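Side-chain contacts in N-acetylglucosaminidase (Paenibacillus barengoltzii, PDB 6INX), which probably hydrolyses glycosidic bonds next to N-acetylglucosamine in glycans, as a glycoside hydrolase of family 18: residues A234-R239 with M304-K309; Y261-T266 with T296-D301; F278-D283 with P289-G294; V321-Y326 with R333-L338. All blocks are in the same frame, centred on the assembly; numbering follows the deposited sequence.

Contact 1. Residues A234-R239 with M304-K309; sequences AAFYSR and MSIRYK
Ala234 and Phe236 meet Ile306 and Lys309 where helix 303-316 packs against the wall of the TIM barrel, at the end of barrel strand 230-235. Ala234 turns its CB toward the helix, and the CA atoms of Ala234 and Ile306 come within 7.1 Å, an approach that the small methyl permits. The two inward residues, Ile306 and Lys309, are three apart and so share one side of the helix; the bond from Lys309 N to Ser305 O belongs to its regular backbone. Ile306 uses two atoms: CG1 lies 4.4 Å from Ala234 CB, while CD1 reaches obliquely to Phe236 CE1 at 4.3 Å. These are loose van der Waals distances, and no hydrogen bond joins the segments, but all four residues are buried. Leu334, Ala337 and Leu338 of helix 333-341 also pack on Ile306, which gives it apolar neighbours from two directions. The other side of the helix differs: Met304 and Arg307 are exposed, Tyr308 partly so, and Arg307 NE forms a salt bridge with Asp311 of its own helix. Lys309 brings a charge to the buried side. Its CG sits beside the backbone N (chi1 -70°), and from there the chain runs fully extended, carrying NZ to 3.8 Å from Ala234 CA. This buried charge is met by a salt bridge to Asp301 and a hydrogen bond to Thr199 OG1. Asp301 OD2 thus ties helix to strand, since it accepts from both Lys309 NZ and Ala235 N.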
# COMPACT_ATOMS: atom_id res chain seq x y z
N ALA A 234 -7.49 -16.74 8.46
CA ALA A 234 -8.75 -16.84 7.74
C ALA A 234 -9.78 -15.98 8.44
O ALA A 234 -9.78 -15.84 9.67
CB ALA A 234 -9.28 -18.28 7.71
N ALA A 235 -10.68 -15.40 7.65
CA ALA A 235 -11.67 -14.46 8.16
C ALA A 235 -13.05 -15.06 7.99
O ALA A 235 -13.41 -15.47 6.88
CB ALA A 235 -11.58 -13.13 7.41
N PHE A 236 -13.82 -15.09 9.07
CA PHE A 236 -15.22 -15.51 9.03
C PHE A 236 -16.18 -14.34 8.78
O PHE A 236 -17.35 -14.40 9.19
CB PHE A 236 -15.59 -16.25 10.32
CG PHE A 236 -14.96 -17.62 10.48
CD1 PHE A 236 -13.98 -18.09 9.63
CD2 PHE A 236 -15.36 -18.43 11.54
CE1 PHE A 236 -13.42 -19.36 9.81
CE2 PHE A 236 -14.80 -19.68 11.73
CZ PHE A 236 -13.84 -20.14 10.88
N TYR A 237 -15.71 -13.29 8.11
CA TYR A 237 -16.51 -12.08 7.90
C TYR A 237 -15.95 -11.38 6.66
O TYR A 237 -14.86 -11.72 6.17
CB TYR A 237 -16.43 -11.14 9.11
CG TYR A 237 -15.03 -10.61 9.26
CD1 TYR A 237 -14.05 -11.36 9.89
CD2 TYR A 237 -14.65 -9.39 8.67
CE1 TYR A 237 -12.74 -10.93 9.97
CE2 TYR A 237 -13.35 -8.95 8.76
CZ TYR A 237 -12.40 -9.72 9.41
OH TYR A 237 -11.11 -9.29 9.47
N SER A 238 -16.67 -10.37 6.20
CA SER A 238 -16.34 -9.68 4.96
C SER A 238 -15.87 -8.25 5.19
O SER A 238 -16.09 -7.64 6.24
CB SER A 238 -17.56 -9.66 4.03
OG SER A 238 -18.61 -8.86 4.54
N ARG A 239 -15.22 -7.71 4.16
CA ARG A 239 -15.00 -6.28 4.01
C ARG A 239 -15.80 -5.82 2.81
O ARG A 239 -16.00 -6.57 1.85
CB ARG A 239 -13.50 -5.98 3.78
CG ARG A 239 -12.65 -6.00 5.06
CD ARG A 239 -12.82 -4.73 5.86
NE ARG A 239 -12.21 -4.83 7.18
CZ ARG A 239 -12.11 -3.82 8.03
NH1 ARG A 239 -12.55 -2.61 7.70
NH2 ARG A 239 -11.55 -4.01 9.21
N MET A 304 -14.19 -22.76 -0.04
CA MET A 304 -13.30 -22.94 -1.19
C MET A 304 -11.95 -22.26 -0.95
O MET A 304 -10.89 -22.87 -1.12
CB MET A 304 -13.99 -22.39 -2.44
CG MET A 304 -13.38 -22.75 -3.78
SD MET A 304 -14.44 -22.18 -5.15
CE MET A 304 -15.80 -23.34 -5.05
N SER A 305 -11.97 -21.00 -0.53
CA SER A 305 -10.70 -20.32 -0.26
C SER A 305 -10.00 -20.92 0.95
O SER A 305 -8.76 -21.01 0.97
CB SER A 305 -10.94 -18.81 -0.09
OG SER A 305 -11.83 -18.53 0.97
N ILE A 306 -10.76 -21.35 1.96
CA ILE A 306 -10.15 -22.00 3.11
C ILE A 306 -9.43 -23.29 2.70
O ILE A 306 -8.31 -23.56 3.14
CB ILE A 306 -11.18 -22.21 4.23
CG1 ILE A 306 -11.50 -20.87 4.90
CG2 ILE A 306 -10.70 -23.23 5.25
CD1 ILE A 306 -12.68 -20.96 5.88
N ARG A 307 -10.05 -24.11 1.82
CA ARG A 307 -9.33 -25.31 1.37
C ARG A 307 -8.03 -24.95 0.69
O ARG A 307 -7.00 -25.59 0.91
CB ARG A 307 -10.19 -26.21 0.45
CG ARG A 307 -9.46 -27.38 -0.29
CD ARG A 307 -9.00 -28.36 0.77
NE ARG A 307 -8.33 -29.55 0.29
CZ ARG A 307 -8.86 -30.78 0.30
NH1 ARG A 307 -10.09 -31.01 0.76
NH2 ARG A 307 -8.11 -31.82 -0.14
N TYR A 308 -8.05 -23.91 -0.16
CA TYR A 308 -6.81 -23.49 -0.80
C TYR A 308 -5.78 -23.02 0.22
O TYR A 308 -4.59 -23.32 0.09
CB TYR A 308 -7.08 -22.39 -1.83
CG TYR A 308 -7.51 -22.91 -3.19
CD1 TYR A 308 -6.59 -23.50 -4.05
CD2 TYR A 308 -8.83 -22.79 -3.62
CE1 TYR A 308 -6.98 -23.97 -5.30
CE2 TYR A 308 -9.23 -23.26 -4.87
CZ TYR A 308 -8.30 -23.85 -5.70
OH TYR A 308 -8.68 -24.32 -6.94
N LYS A 309 -6.23 -22.31 1.26
CA LYS A 309 -5.30 -21.88 2.31
C LYS A 309 -4.69 -23.06 3.04
O LYS A 309 -3.50 -23.06 3.35
CB LYS A 309 -6.02 -20.94 3.28
CG LYS A 309 -6.37 -19.57 2.69
CD LYS A 309 -6.95 -18.63 3.74
CE LYS A 309 -7.27 -17.26 3.13
NZ LYS A 309 -7.78 -16.26 4.12

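Contact 2. Residues Y261-T266 with T296-D301; sequences YGPDFT and TFISYD
Phe265 lays its ring alongside the tail of segment 296-301, with CE1 against Tyr300 and the CD1-CE1 side of the ring beside the main-chain oxygen of Asp301. The contact belongs to the small alpha+beta insertion of this barrel, whose antiparallel sheet places strand 237-241 between strands 260-264 and 297-299. The two segments are therefore not paired: no hydrogen bond links them, and their closest CA atoms, those of Phe265 and Tyr300, are 7.9 Å apart. The aromatic rings meet edge to edge, each partner atom lying near the plane of the other ring, with Phe265 CE1 and Tyr300 CE2 4.2 Å apart. This is apolar rim contact, not a stack. Two torsions bring the rims together: Phe265 carries CG opposite its backbone N (chi1 -170°), and Tyr300 holds CG between its N and carbonyl carbon (chi1 69°). Nearer the sheet, Pro263 and Ile298 touch only lightly, CD to CD1 at 4.4 Å. Both also pack on Tyr272 of helix 265-272, while Leu268 of that helix touches Ile298 and Tyr300, so the helix closes over the side chains that span the middle strand. Ser238 of that strand bonds through OG to Pro263 O. Asp264 stands at the N-cap of the same helix, its OD1 accepting from Glu267 N. At the barrel end of the contact, Asp301 O approaches the Phe265 ring obliquely, 3.7 Å from CD1 and 3.8 Å from CE1.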
# COMPACT_ATOMS: atom_id res chain seq x y z
N TYR A 261 -16.39 -2.87 7.56
CA TYR A 261 -16.86 -4.23 7.78
C TYR A 261 -18.13 -4.48 6.98
O TYR A 261 -19.02 -3.63 6.90
CB TYR A 261 -17.16 -4.46 9.26
CG TYR A 261 -15.93 -4.65 10.10
CD1 TYR A 261 -15.11 -5.76 9.94
CD2 TYR A 261 -15.58 -3.71 11.06
CE1 TYR A 261 -13.99 -5.93 10.71
CE2 TYR A 261 -14.46 -3.87 11.83
CZ TYR A 261 -13.66 -4.98 11.66
OH TYR A 261 -12.54 -5.13 12.44
N GLY A 262 -18.20 -5.65 6.37
CA GLY A 262 -19.41 -6.10 5.75
C GLY A 262 -20.08 -7.13 6.62
O GLY A 262 -19.76 -7.30 7.80
N PRO A 263 -21.03 -7.86 6.05
CA PRO A 263 -21.72 -8.90 6.81
C PRO A 263 -20.76 -10.00 7.26
O PRO A 263 -19.76 -10.30 6.60
CB PRO A 263 -22.75 -9.45 5.81
CG PRO A 263 -22.92 -8.34 4.79
CD PRO A 263 -21.59 -7.68 4.70
N ASP A 264 -21.06 -10.60 8.41
CA ASP A 264 -20.33 -11.80 8.78
C ASP A 264 -20.77 -12.97 7.91
O ASP A 264 -21.72 -12.87 7.12
CB ASP A 264 -20.43 -12.10 10.28
CG ASP A 264 -21.84 -12.42 10.75
OD1 ASP A 264 -22.74 -12.70 9.93
OD2 ASP A 264 -22.05 -12.40 11.98
N PHE A 265 -20.08 -14.10 8.04
CA PHE A 265 -20.40 -15.22 7.16
C PHE A 265 -21.83 -15.71 7.36
O PHE A 265 -22.48 -16.11 6.40
CB PHE A 265 -19.39 -16.36 7.28
CG PHE A 265 -19.57 -17.41 6.22
CD1 PHE A 265 -19.10 -17.20 4.94
CD2 PHE A 265 -20.25 -18.58 6.50
CE1 PHE A 265 -19.28 -18.14 3.95
CE2 PHE A 265 -20.43 -19.54 5.51
CZ PHE A 265 -19.94 -19.32 4.24
N THR A 266 -22.32 -15.71 8.61
CA THR A 266 -23.72 -16.05 8.84
C THR A 266 -24.64 -15.23 7.94
O THR A 266 -25.51 -15.78 7.25
CB THR A 266 -24.08 -15.77 10.30
OG1 THR A 266 -23.15 -16.43 11.16
CG2 THR A 266 -25.51 -16.26 10.60
N THR A 296 -22.34 -2.63 -4.90
CA THR A 296 -21.75 -2.97 -3.60
C THR A 296 -20.84 -4.18 -3.78
O THR A 296 -21.29 -5.22 -4.28
CB THR A 296 -22.85 -3.27 -2.58
OG1 THR A 296 -23.70 -2.13 -2.43
CG2 THR A 296 -22.26 -3.63 -1.22
N PHE A 297 -19.58 -4.04 -3.38
CA PHE A 297 -18.57 -5.08 -3.53
C PHE A 297 -18.23 -5.66 -2.16
O PHE A 297 -17.94 -4.90 -1.23
CB PHE A 297 -17.30 -4.48 -4.16
CG PHE A 297 -16.17 -5.45 -4.28
CD1 PHE A 297 -15.28 -5.65 -3.23
CD2 PHE A 297 -15.98 -6.14 -5.46
CE1 PHE A 297 -14.23 -6.55 -3.36
CE2 PHE A 297 -14.94 -7.03 -5.58
CZ PHE A 297 -14.07 -7.24 -4.54
N ILE A 298 -18.21 -6.99 -2.06
CA ILE A 298 -18.00 -7.70 -0.80
C ILE A 298 -16.91 -8.74 -0.98
O ILE A 298 -17.00 -9.60 -1.86
CB ILE A 298 -19.30 -8.37 -0.32
CG1 ILE A 298 -20.35 -7.30 0.00
CG2 ILE A 298 -19.03 -9.26 0.89
CD1 ILE A 298 -21.76 -7.84 0.30
N SER A 299 -15.88 -8.68 -0.13
CA SER A 299 -14.78 -9.64 -0.13
C SER A 299 -14.89 -10.52 1.10
O SER A 299 -15.13 -10.02 2.20
CB SER A 299 -13.45 -8.88 -0.05
OG SER A 299 -12.40 -9.77 0.27
N TYR A 300 -14.66 -11.83 0.95
CA TYR A 300 -14.83 -12.74 2.09
C TYR A 300 -14.02 -14.01 1.86
O TYR A 300 -13.41 -14.19 0.81
CB TYR A 300 -16.33 -13.02 2.33
CG TYR A 300 -17.02 -13.86 1.28
CD1 TYR A 300 -17.20 -13.38 -0.01
CD2 TYR A 300 -17.52 -15.12 1.58
CE1 TYR A 300 -17.85 -14.14 -0.98
CE2 TYR A 300 -18.18 -15.89 0.61
CZ TYR A 300 -18.34 -15.38 -0.66
OH TYR A 300 -18.99 -16.14 -1.62
N ASP A 301 -14.02 -14.88 2.88
CA ASP A 301 -13.47 -16.23 2.83
C ASP A 301 -14.64 -17.22 2.82
O ASP A 301 -15.66 -16.99 3.48
CB ASP A 301 -12.66 -16.53 4.10
CG ASP A 301 -11.15 -16.65 3.86
OD1 ASP A 301 -10.69 -16.82 2.71
OD2 ASP A 301 -10.39 -16.58 4.87

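Contact 3. Residues F278-D283 with P289-G294; sequences FVRYWD and PYLFDG
Val279 and Phe292 open the ladder of an antiparallel beta hairpin, strands 279-283 and 288-292, at the edge of the five-stranded sheet. Backbone bonds come first: Val279 and Phe292 form one hydrogen-bonded pair, Tyr281 and Tyr290 the other. Tyr281 N reaches Tyr290 O at 2.8 Å. Arg280-Leu291 and Trp282-Pro289 are the non-hydrogen-bonded pairs. CH-pi contacts follow. Asp293 CB stands over the centre of the Phe278 ring, 3.7 Å from the centroid, and the carboxylate continues over the same face, its plane 6° from the ring's; OD1 is held by Thr296 N. An alanine in place of Phe278 would probably take the aromatic face from Asp293 CB and its carboxylate, leaving that side chain without its stacked partner. Tyr281 CB sits over one face of the Tyr290 ring but displaced toward its rim, 3.4 Å from CZ, because Tyr290 holds CG between its N and carbonyl carbon (chi1 60°). Among apolar contacts, Leu291 CD2 lies 3.6 Å from Arg280 CB, and Trp282 CZ3 is 3.8 Å from Pro289 CD. Arg280 itself reaches Asp302 in a salt bridge. Finally, a water in the plane of the Tyr290 ring joins Tyr290 OH, at 2.7 Å, to Trp282 O.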
# COMPACT_ATOMS: atom_id res chain seq x y z
N PHE A 278 -26.91 -10.02 -5.60
CA PHE A 278 -25.47 -10.20 -5.49
C PHE A 278 -25.07 -11.50 -6.16
O PHE A 278 -25.64 -12.56 -5.87
CB PHE A 278 -25.04 -10.23 -4.02
CG PHE A 278 -25.07 -8.88 -3.36
CD1 PHE A 278 -26.24 -8.40 -2.81
CD2 PHE A 278 -23.93 -8.09 -3.30
CE1 PHE A 278 -26.29 -7.16 -2.20
CE2 PHE A 278 -23.97 -6.84 -2.71
CZ PHE A 278 -25.15 -6.37 -2.15
N VAL A 279 -24.09 -11.42 -7.05
CA VAL A 279 -23.55 -12.58 -7.74
C VAL A 279 -22.21 -12.95 -7.12
O VAL A 279 -21.37 -12.07 -6.89
CB VAL A 279 -23.41 -12.30 -9.24
CG1 VAL A 279 -22.84 -13.51 -9.95
CG2 VAL A 279 -24.75 -11.88 -9.83
N ARG A 280 -22.01 -14.23 -6.85
CA ARG A 280 -20.70 -14.70 -6.41
C ARG A 280 -19.79 -14.96 -7.60
O ARG A 280 -20.16 -15.66 -8.55
CB ARG A 280 -20.83 -15.97 -5.57
CG ARG A 280 -19.48 -16.55 -5.15
CD ARG A 280 -19.65 -17.94 -4.57
NE ARG A 280 -18.42 -18.51 -4.02
CZ ARG A 280 -17.52 -19.21 -4.71
NH1 ARG A 280 -17.67 -19.40 -6.03
NH2 ARG A 280 -16.45 -19.72 -4.10
N TYR A 281 -18.60 -14.39 -7.53
CA TYR A 281 -17.53 -14.63 -8.49
C TYR A 281 -16.35 -15.26 -7.77
O TYR A 281 -16.17 -15.10 -6.56
CB TYR A 281 -17.11 -13.32 -9.15
CG TYR A 281 -18.24 -12.66 -9.89
CD1 TYR A 281 -18.69 -13.17 -11.10
CD2 TYR A 281 -18.88 -11.54 -9.37
CE1 TYR A 281 -19.73 -12.58 -11.78
CE2 TYR A 281 -19.92 -10.93 -10.05
CZ TYR A 281 -20.34 -11.46 -11.26
OH TYR A 281 -21.39 -10.87 -11.92
N TRP A 282 -15.57 -16.03 -8.52
CA TRP A 282 -14.37 -16.66 -8.01
C TRP A 282 -13.17 -16.09 -8.76
O TRP A 282 -13.14 -16.09 -9.99
CB TRP A 282 -14.43 -18.18 -8.19
CG TRP A 282 -13.19 -18.91 -7.75
CD1 TRP A 282 -12.24 -19.48 -8.55
CD2 TRP A 282 -12.75 -19.13 -6.39
NE1 TRP A 282 -11.24 -20.03 -7.78
CE2 TRP A 282 -11.53 -19.83 -6.45
CE3 TRP A 282 -13.27 -18.79 -5.14
CZ2 TRP A 282 -10.84 -20.22 -5.31
CZ3 TRP A 282 -12.57 -19.18 -4.01
CH2 TRP A 282 -11.37 -19.88 -4.10
N ASP A 283 -12.21 -15.56 -8.00
CA ASP A 283 -10.95 -15.07 -8.57
C ASP A 283 -9.98 -16.25 -8.59
O ASP A 283 -9.43 -16.64 -7.55
CB ASP A 283 -10.43 -13.91 -7.72
CG ASP A 283 -9.24 -13.23 -8.33
OD1 ASP A 283 -8.42 -13.92 -8.96
OD2 ASP A 283 -9.10 -12.00 -8.14
N PRO A 289 -13.19 -15.69 -3.17
CA PRO A 289 -14.53 -15.35 -3.65
C PRO A 289 -14.87 -13.90 -3.36
O PRO A 289 -14.36 -13.28 -2.42
CB PRO A 289 -15.41 -16.27 -2.81
CG PRO A 289 -14.74 -16.23 -1.44
CD PRO A 289 -13.23 -16.22 -1.79
N TYR A 290 -15.77 -13.36 -4.17
CA TYR A 290 -16.27 -12.01 -3.95
C TYR A 290 -17.69 -11.90 -4.48
O TYR A 290 -18.10 -12.67 -5.35
CB TYR A 290 -15.35 -10.93 -4.55
CG TYR A 290 -15.10 -10.99 -6.04
CD1 TYR A 290 -14.22 -11.92 -6.58
CD2 TYR A 290 -15.69 -10.08 -6.90
CE1 TYR A 290 -13.96 -11.96 -7.95
CE2 TYR A 290 -15.45 -10.10 -8.27
CZ TYR A 290 -14.58 -11.05 -8.79
OH TYR A 290 -14.34 -11.07 -10.15
N LEU A 291 -18.44 -10.93 -3.95
CA LEU A 291 -19.82 -10.69 -4.35
C LEU A 291 -19.94 -9.29 -4.93
O LEU A 291 -19.30 -8.35 -4.45
CB LEU A 291 -20.77 -10.77 -3.15
CG LEU A 291 -20.67 -12.02 -2.28
CD1 LEU A 291 -21.76 -11.96 -1.20
CD2 LEU A 291 -20.82 -13.27 -3.12
N PHE A 292 -20.78 -9.15 -5.95
CA PHE A 292 -21.06 -7.84 -6.52
C PHE A 292 -22.47 -7.84 -7.06
O PHE A 292 -22.89 -8.81 -7.71
CB PHE A 292 -20.07 -7.52 -7.65
CG PHE A 292 -20.08 -6.08 -8.07
CD1 PHE A 292 -19.92 -5.08 -7.14
CD2 PHE A 292 -20.21 -5.74 -9.41
CE1 PHE A 292 -19.92 -3.75 -7.52
CE2 PHE A 292 -20.19 -4.40 -9.80
CZ PHE A 292 -20.04 -3.41 -8.85
N ASP A 293 -23.20 -6.75 -6.82
CA ASP A 293 -24.56 -6.59 -7.34
C ASP A 293 -24.66 -5.45 -8.34
O ASP A 293 -25.78 -5.05 -8.69
CB ASP A 293 -25.54 -6.35 -6.19
CG ASP A 293 -25.43 -4.95 -5.59
OD1 ASP A 293 -24.36 -4.31 -5.74
OD2 ASP A 293 -26.40 -4.48 -4.97
N GLY A 294 -23.54 -4.90 -8.77
CA GLY A 294 -23.51 -3.74 -9.64
C GLY A 294 -23.13 -2.46 -8.94
O GLY A 294 -22.86 -1.46 -9.63
O HOH W 1 -13.13 -13.30 -11.15

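Contact 4. Residues V321-Y326 with R333-L338; sequences VMFWEY and RLLDAL
Phe323 presents its ring to Leu335 and Leu338, both of which approach obliquely, while the Phe236 ring stacks on it and Tyr326 N lies at its edge, in plane. The setting is the TIM barrel: strand 320-324 runs antiparallel to helix 333-341 on its outside, with segment axes 10.5 Å apart at 174°. Leu335 CD1 is 3.9 Å from Phe323 CE2. Leu338 divides its two methyls, CD2 going to Phe323 CD2 at 3.6 Å and CD1 to Val321 CG1 at 3.5 Å, tighter than usual for carbons. Its CG lies opposite the backbone N (chi1 -158°), which sends the fork toward the strand. An alanine here would probably open a gap between strand and helix, leaving Val321 CG1 and Phe323 CD2 without their methyl partners. Cys310 of helix 303-316 and Val7 of strand 6-12 also touch Leu338, and Val313 touches Val321. No polar bond crosses between the segments, so their cohesion here probably rests on the fit of buried hydrocarbon surfaces.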
# COMPACT_ATOMS: atom_id res chain seq x y z
N VAL A 321 -3.31 -22.60 10.74
CA VAL A 321 -4.25 -21.53 10.40
C VAL A 321 -4.97 -21.08 11.67
O VAL A 321 -5.30 -21.90 12.53
CB VAL A 321 -5.29 -22.00 9.36
CG1 VAL A 321 -6.26 -20.86 9.00
CG2 VAL A 321 -4.60 -22.55 8.12
N MET A 322 -5.20 -19.77 11.77
CA MET A 322 -6.08 -19.21 12.79
C MET A 322 -7.22 -18.45 12.12
O MET A 322 -7.14 -18.08 10.95
CB MET A 322 -5.31 -18.31 13.77
CG MET A 322 -4.69 -17.09 13.13
SD MET A 322 -5.87 -15.74 13.00
CE MET A 322 -4.72 -14.39 12.68
N PHE A 323 -8.29 -18.22 12.88
CA PHE A 323 -9.43 -17.50 12.33
C PHE A 323 -10.00 -16.48 13.30
O PHE A 323 -9.96 -16.66 14.52
CB PHE A 323 -10.53 -18.45 11.82
CG PHE A 323 -11.17 -19.29 12.89
CD1 PHE A 323 -12.23 -18.79 13.64
CD2 PHE A 323 -10.75 -20.59 13.11
CE1 PHE A 323 -12.84 -19.58 14.62
CE2 PHE A 323 -11.36 -21.38 14.07
CZ PHE A 323 -12.41 -20.88 14.82
N TRP A 324 -10.53 -15.40 12.73
CA TRP A 324 -11.34 -14.42 13.44
C TRP A 324 -12.70 -14.43 12.78
O TRP A 324 -12.79 -14.19 11.57
CB TRP A 324 -10.74 -13.01 13.30
CG TRP A 324 -11.59 -11.99 14.00
CD1 TRP A 324 -12.71 -11.36 13.52
CD2 TRP A 324 -11.45 -11.57 15.36
NE1 TRP A 324 -13.24 -10.55 14.48
CE2 TRP A 324 -12.50 -10.66 15.63
CE3 TRP A 324 -10.54 -11.86 16.37
CZ2 TRP A 324 -12.65 -10.04 16.86
CZ3 TRP A 324 -10.69 -11.24 17.59
CH2 TRP A 324 -11.74 -10.35 17.83
N GLU A 325 -13.78 -14.69 13.54
CA GLU A 325 -13.82 -15.07 14.95
C GLU A 325 -14.97 -16.10 15.07
O GLU A 325 -15.87 -16.12 14.23
CB GLU A 325 -14.12 -13.83 15.81
CG GLU A 325 -14.21 -14.07 17.32
CD GLU A 325 -15.63 -14.38 17.77
OE1 GLU A 325 -16.57 -14.08 17.01
OE2 GLU A 325 -15.82 -14.93 18.88
N TYR A 326 -14.95 -16.92 16.13
CA TYR A 326 -15.85 -18.06 16.27
C TYR A 326 -17.32 -17.71 16.02
O TYR A 326 -18.03 -18.42 15.29
CB TYR A 326 -15.67 -18.66 17.66
CG TYR A 326 -16.72 -19.66 18.09
CD1 TYR A 326 -16.57 -21.01 17.82
CD2 TYR A 326 -17.84 -19.26 18.80
CE1 TYR A 326 -17.53 -21.93 18.23
CE2 TYR A 326 -18.79 -20.16 19.21
CZ TYR A 326 -18.63 -21.49 18.92
OH TYR A 326 -19.60 -22.38 19.34
N ARG A 333 -19.84 -24.06 9.10
CA ARG A 333 -19.20 -24.67 7.94
C ARG A 333 -17.74 -24.27 7.80
O ARG A 333 -16.92 -25.08 7.33
CB ARG A 333 -19.99 -24.32 6.66
CG ARG A 333 -21.49 -24.60 6.79
CD ARG A 333 -22.17 -24.87 5.45
NE ARG A 333 -22.20 -23.69 4.59
CZ ARG A 333 -23.24 -22.88 4.46
NH1 ARG A 333 -24.36 -23.09 5.15
NH2 ARG A 333 -23.17 -21.83 3.65
N LEU A 334 -17.37 -23.05 8.21
CA LEU A 334 -16.01 -22.59 7.95
C LEU A 334 -15.02 -23.26 8.88
O LEU A 334 -13.92 -23.65 8.45
CB LEU A 334 -15.95 -21.06 8.06
CG LEU A 334 -16.77 -20.27 7.03
CD1 LEU A 334 -16.43 -18.79 7.10
CD2 LEU A 334 -16.56 -20.81 5.62
N LEU A 335 -15.38 -23.46 10.15
CA LEU A 335 -14.54 -24.24 11.05
C LEU A 335 -14.42 -25.68 10.58
O LEU A 335 -13.33 -26.27 10.62
CB LEU A 335 -15.07 -24.17 12.48
CG LEU A 335 -14.37 -25.09 13.49
CD1 LEU A 335 -12.85 -24.90 13.49
CD2 LEU A 335 -14.93 -24.86 14.88
N ASP A 336 -15.52 -26.27 10.12
CA ASP A 336 -15.44 -27.63 9.59
C ASP A 336 -14.49 -27.72 8.40
O ASP A 336 -13.67 -28.64 8.31
CB ASP A 336 -16.84 -28.10 9.18
CG ASP A 336 -17.14 -29.50 9.67
OD1 ASP A 336 -16.54 -29.92 10.68
OD2 ASP A 336 -17.99 -30.18 9.04
N ALA A 337 -14.56 -26.74 7.49
CA ALA A 337 -13.66 -26.74 6.33
C ALA A 337 -12.20 -26.64 6.76
O ALA A 337 -11.33 -27.30 6.18
CB ALA A 337 -14.03 -25.58 5.40
N LEU A 338 -11.92 -25.81 7.77
CA LEU A 338 -10.55 -25.69 8.28
C LEU A 338 -10.09 -27.00 8.89
O LEU A 338 -8.98 -27.48 8.63
CB LEU A 338 -10.50 -24.56 9.31
CG LEU A 338 -9.16 -23.92 9.60
CD1 LEU A 338 -8.62 -23.33 8.33
CD2 LEU A 338 -9.34 -22.83 10.66

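In the fold
The four contacts run from the barrel out into its insertion. Contacts 1 and 4, with centres 8 Å apart, share neighbouring barrel strands: Ala234 N lies 2.8 Å from Met322 O, a probable hydrogen bond. The centres of contacts 1 and 2 are 11 Å apart, and the two touch where Ser238 CB packs 3.1 Å from Ser299 O. Contact 3 extends the same antiparallel sheet, Leu291 N standing 2.9 Å from Ile298 O of contact 2. Contacts 3 and 4 do not touch; their nearest atoms are about 9 Å apart. In TIM-barrel enzymes the active site lies at the C-terminal ends of the barrel strands, where segments 234-239 and 321-326 leave the barrel.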